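Local coordinates for protein glutathione-specific gamma-glutamylcyclotransferase (Saccharomyces cerevisiae S288c, PDB 5HWK) that cleaves glutathione into 5-oxo-L-proline and a Cys-Gly dipeptide, acting on no other gamma-glutamyl peptides, so that cellular glutathione can be broken down and used, at residues 34-46 / 167-179. Numbering follows the deposited sequence.
Sequences GFARRFWQSSTDH and NEAFVGPETVDET. With PO4 (phosphate ion), chain D.
Trp40 lies flat against the chain from Gly172 to Glu174, just beyond a single beta bridge, Gln41 with Phe170, that ties the corner between strands 35-40 and 42-43 of this ChaC-family fold to the loop leading into helix 176-185. Pro173 CA makes a CH-pi contact, 3.7 Å from the centroid of the indole's six-membered ring and almost on its normal. Glu174 N sits over the same face, and Gly172, with no side chain, brings its CA close to the indole. Arg38 CB packs on the opposite face, while Phe170 CZ meets the edge at Trp40 CE3. Chi1 of -67° and chi2 near zero place the ring so that NE1 faces Glu174 O, a weak bond, and a water that also bridges to Thr179 OG1. Replacing Trp40 by an alanine removes the indole, which would probably open a gap between Arg38 and Pro173 and leave Glu174 O and the water without its N-H.

Both backbone bonds of the bridge are nearly straight at the N-H: Val171 N donates to Trp40 O, and Ser42 N to Ala169 O at 2.8 Å. Ala169 O is gripped a second time by Ser42 OG at 3.1 Å, the hydroxyl lying on a carbonyl lone pair. Farther along, the amides of Gln41 and Asn167 pair with their planes 40° apart: Asn167 ND2 reaches a lone pair of Gln41 OE1 at 2.9 Å, and also bonds Thr164 O. Thr179 OG1 donates to Glu174 OE1, which is salt-bridged to Arg55 as well. The side chain of Gln41 is about 7 Å from that of the probable proton acceptor Glu115. Ala169 N closes an Asx turn on Asn167 OD1 (2.9 Å), while Gln41 NE2 meets the same oxygen from the opposite face of its amide, at 3.1 Å.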
# COMPACT_ATOMS: atom_id res chain seq x y z
N GLY A 34 2.75 -1.01 10.60
CA GLY A 34 2.31 0.30 11.00
C GLY A 34 1.25 0.94 10.12
O GLY A 34 0.84 2.07 10.41
N PHE A 35 0.81 0.27 9.04
CA PHE A 35 -0.15 0.81 8.09
C PHE A 35 -1.11 -0.29 7.70
O PHE A 35 -0.73 -1.47 7.65
CB PHE A 35 0.57 1.29 6.82
CG PHE A 35 1.49 2.47 7.04
CD1 PHE A 35 2.83 2.31 7.43
CD2 PHE A 35 1.01 3.77 6.86
CE1 PHE A 35 3.64 3.41 7.63
CE2 PHE A 35 1.84 4.88 7.08
CZ PHE A 35 3.14 4.70 7.45
N ALA A 36 -2.35 0.08 7.39
CA ALA A 36 -3.29 -0.81 6.73
C ALA A 36 -3.51 -0.30 5.32
O ALA A 36 -3.65 0.91 5.10
CB ALA A 36 -4.65 -0.75 7.44
N ARG A 37 -3.65 -1.21 4.36
CA ARG A 37 -3.93 -0.82 2.97
C ARG A 37 -5.42 -1.01 2.68
O ARG A 37 -5.97 -2.07 3.01
CB ARG A 37 -3.12 -1.67 1.99
CG ARG A 37 -3.49 -1.46 0.52
CD ARG A 37 -2.61 -2.24 -0.43
NE ARG A 37 -2.56 -3.63 -0.03
CZ ARG A 37 -1.45 -4.36 -0.04
NH1 ARG A 37 -0.34 -3.89 -0.62
NH2 ARG A 37 -1.45 -5.57 0.50
N ARG A 38 -6.07 0.02 2.15
CA ARG A 38 -7.50 -0.06 1.86
C ARG A 38 -7.74 0.59 0.51
O ARG A 38 -7.06 1.54 0.12
CB ARG A 38 -8.33 0.70 2.94
CG ARG A 38 -8.38 0.03 4.32
CD ARG A 38 -9.12 -1.28 4.24
NE ARG A 38 -9.29 -1.98 5.51
CZ ARG A 38 -8.43 -2.87 6.01
NH1 ARG A 38 -7.27 -3.12 5.39
NH2 ARG A 38 -8.73 -3.49 7.15
N PHE A 39 -8.80 0.13 -0.18
CA PHE A 39 -9.15 0.72 -1.48
C PHE A 39 -10.12 1.89 -1.25
O PHE A 39 -11.29 1.90 -1.67
CB PHE A 39 -9.73 -0.33 -2.42
CG PHE A 39 -8.70 -1.12 -3.20
CD1 PHE A 39 -7.60 -1.68 -2.59
CD2 PHE A 39 -8.88 -1.32 -4.57
CE1 PHE A 39 -6.68 -2.42 -3.32
CE2 PHE A 39 -8.01 -2.07 -5.30
CZ PHE A 39 -6.89 -2.61 -4.69
N TRP A 40 -9.62 2.87 -0.49
CA TRP A 40 -10.36 4.03 -0.01
C TRP A 40 -9.93 5.32 -0.67
O TRP A 40 -10.20 6.41 -0.13
CB TRP A 40 -10.28 4.12 1.51
CG TRP A 40 -10.99 3.02 2.21
CD1 TRP A 40 -11.79 2.04 1.65
CD2 TRP A 40 -11.04 2.83 3.62
NE1 TRP A 40 -12.28 1.23 2.64
CE2 TRP A 40 -11.84 1.69 3.86
CE3 TRP A 40 -10.44 3.47 4.70
CZ2 TRP A 40 -12.06 1.19 5.15
CZ3 TRP A 40 -10.66 2.97 5.99
CH2 TRP A 40 -11.47 1.85 6.19
N GLN A 41 -9.29 5.24 -1.84
CA GLN A 41 -8.92 6.39 -2.63
C GLN A 41 -9.66 6.31 -3.96
O GLN A 41 -9.73 5.24 -4.58
CB GLN A 41 -7.41 6.41 -2.83
CG GLN A 41 -6.90 7.60 -3.60
CD GLN A 41 -6.71 8.82 -2.70
OE1 GLN A 41 -7.16 8.84 -1.54
NE2 GLN A 41 -6.02 9.83 -3.21
N SER A 42 -10.34 7.37 -4.36
CA SER A 42 -11.01 7.30 -5.66
C SER A 42 -10.04 7.60 -6.81
O SER A 42 -9.02 8.27 -6.62
CB SER A 42 -12.15 8.29 -5.70
OG SER A 42 -11.60 9.54 -5.58
N SER A 43 -10.31 7.00 -7.98
CA SER A 43 -9.53 7.25 -9.18
C SER A 43 -10.47 7.83 -10.24
O SER A 43 -11.52 7.23 -10.57
CB SER A 43 -8.93 5.96 -9.70
OG SER A 43 -8.36 6.20 -10.98
N THR A 44 -10.10 8.98 -10.79
CA THR A 44 -10.89 9.63 -11.84
C THR A 44 -10.18 9.75 -13.16
O THR A 44 -10.81 10.17 -14.12
CB THR A 44 -11.41 11.00 -11.38
OG1 THR A 44 -10.28 11.82 -11.08
CG2 THR A 44 -12.19 10.84 -10.11
N ASP A 45 -8.89 9.36 -13.25
CA ASP A 45 -8.13 9.48 -14.49
C ASP A 45 -7.56 8.15 -14.95
O ASP A 45 -6.95 8.10 -16.03
CB ASP A 45 -6.99 10.49 -14.34
CG ASP A 45 -7.47 11.93 -14.18
OD1 ASP A 45 -8.55 12.31 -14.72
OD2 ASP A 45 -6.76 12.71 -13.51
N HIS A 46 -7.75 7.07 -14.18
CA HIS A 46 -7.09 5.82 -14.53
C HIS A 46 -8.07 4.66 -14.50
O HIS A 46 -8.25 3.96 -15.52
CB HIS A 46 -5.89 5.60 -13.64
CG HIS A 46 -4.83 6.61 -13.87
ND1 HIS A 46 -4.87 7.85 -13.29
CD2 HIS A 46 -3.75 6.60 -14.69
CE1 HIS A 46 -3.85 8.57 -13.72
NE2 HIS A 46 -3.15 7.83 -14.57
N ASN A 167 -7.47 14.13 2.06
CA ASN A 167 -7.31 14.48 0.66
C ASN A 167 -8.67 14.42 -0.05
O ASN A 167 -9.56 13.66 0.35
CB ASN A 167 -6.19 13.62 0.03
CG ASN A 167 -6.69 12.37 -0.69
OD1 ASN A 167 -7.06 12.44 -1.87
ND2 ASN A 167 -6.69 11.24 -0.00
N GLU A 168 -8.82 15.20 -1.14
CA GLU A 168 -10.11 15.32 -1.84
C GLU A 168 -10.63 13.99 -2.36
O GLU A 168 -11.84 13.84 -2.51
CB GLU A 168 -9.97 16.31 -3.02
CG GLU A 168 -8.88 15.96 -4.06
N ALA A 169 -9.74 13.02 -2.69
CA ALA A 169 -10.14 11.77 -3.30
C ALA A 169 -10.36 10.67 -2.26
O ALA A 169 -10.68 9.54 -2.62
CB ALA A 169 -9.11 11.36 -4.36
N PHE A 170 -10.22 10.96 -0.97
CA PHE A 170 -10.38 9.91 0.03
C PHE A 170 -11.85 9.61 0.19
O PHE A 170 -12.66 10.52 0.36
CB PHE A 170 -9.78 10.35 1.37
CG PHE A 170 -9.67 9.27 2.40
CD1 PHE A 170 -8.61 8.37 2.37
CD2 PHE A 170 -10.59 9.16 3.42
CE1 PHE A 170 -8.45 7.37 3.37
CE2 PHE A 170 -10.47 8.17 4.42
CZ PHE A 170 -9.40 7.28 4.40
N VAL A 171 -12.20 8.34 0.19
CA VAL A 171 -13.61 7.95 0.27
C VAL A 171 -13.88 7.06 1.47
O VAL A 171 -14.99 6.57 1.63
CB VAL A 171 -14.13 7.29 -1.03
CG1 VAL A 171 -14.17 8.25 -2.15
CG2 VAL A 171 -13.22 6.22 -1.46
N GLY A 172 -12.87 6.81 2.31
CA GLY A 172 -13.06 5.89 3.42
C GLY A 172 -13.79 6.60 4.55
O GLY A 172 -13.93 7.84 4.56
N PRO A 173 -14.27 5.83 5.55
CA PRO A 173 -14.30 4.37 5.54
C PRO A 173 -15.43 3.91 4.61
O PRO A 173 -16.42 4.61 4.39
CB PRO A 173 -14.62 4.02 6.99
CG PRO A 173 -15.47 5.16 7.45
CD PRO A 173 -14.95 6.39 6.74
N GLU A 174 -15.23 2.75 4.03
CA GLU A 174 -16.22 2.15 3.19
C GLU A 174 -16.18 0.66 3.46
O GLU A 174 -15.10 0.11 3.69
CB GLU A 174 -15.79 2.43 1.75
CG GLU A 174 -16.87 2.41 0.74
CD GLU A 174 -16.47 2.98 -0.62
OE1 GLU A 174 -15.55 2.42 -1.23
OE2 GLU A 174 -17.09 3.95 -1.09
N THR A 175 -17.35 0.00 3.47
CA THR A 175 -17.37 -1.44 3.65
C THR A 175 -16.91 -2.15 2.38
O THR A 175 -16.90 -1.58 1.27
CB THR A 175 -18.78 -1.94 3.96
OG1 THR A 175 -19.57 -1.77 2.78
CG2 THR A 175 -19.42 -1.16 5.13
N VAL A 176 -16.48 -3.40 2.53
CA VAL A 176 -16.09 -4.19 1.35
C VAL A 176 -17.22 -4.25 0.33
O VAL A 176 -16.99 -4.13 -0.89
CB VAL A 176 -15.63 -5.58 1.79
CG1 VAL A 176 -15.75 -6.57 0.68
CG2 VAL A 176 -14.19 -5.50 2.26
N ASP A 177 -18.48 -4.38 0.79
CA ASP A 177 -19.59 -4.44 -0.16
C ASP A 177 -19.68 -3.14 -0.97
O ASP A 177 -19.84 -3.17 -2.20
CB ASP A 177 -20.90 -4.70 0.58
CG ASP A 177 -22.03 -4.98 -0.36
OD1 ASP A 177 -21.93 -6.00 -1.07
OD2 ASP A 177 -23.01 -4.20 -0.38
N GLU A 178 -19.64 -1.99 -0.29
CA GLU A 178 -19.66 -0.70 -0.97
C GLU A 178 -18.52 -0.55 -1.96
O GLU A 178 -18.74 -0.13 -3.12
CB GLU A 178 -19.67 0.46 0.05
CG GLU A 178 -20.96 0.62 0.88
CD GLU A 178 -20.82 1.37 2.26
OE1 GLU A 178 -19.69 1.67 2.78
OE2 GLU A 178 -21.90 1.63 2.85
N THR A 179 -17.28 -0.85 -1.52
CA THR A 179 -16.14 -0.70 -2.42
C THR A 179 -16.25 -1.65 -3.59
O THR A 179 -15.98 -1.28 -4.74
CB THR A 179 -14.85 -0.96 -1.65
OG1 THR A 179 -14.82 -0.07 -0.51
CG2 THR A 179 -13.61 -0.71 -2.49
P PO4 D . -6.48 9.11 -10.29
O1 PO4 D . -7.67 9.98 -9.88
O2 PO4 D . -5.23 9.96 -10.43
O3 PO4 D . -6.82 8.27 -11.52
O4 PO4 D . -6.24 8.09 -9.12
O HOH W 1 -13.25 -1.28 1.35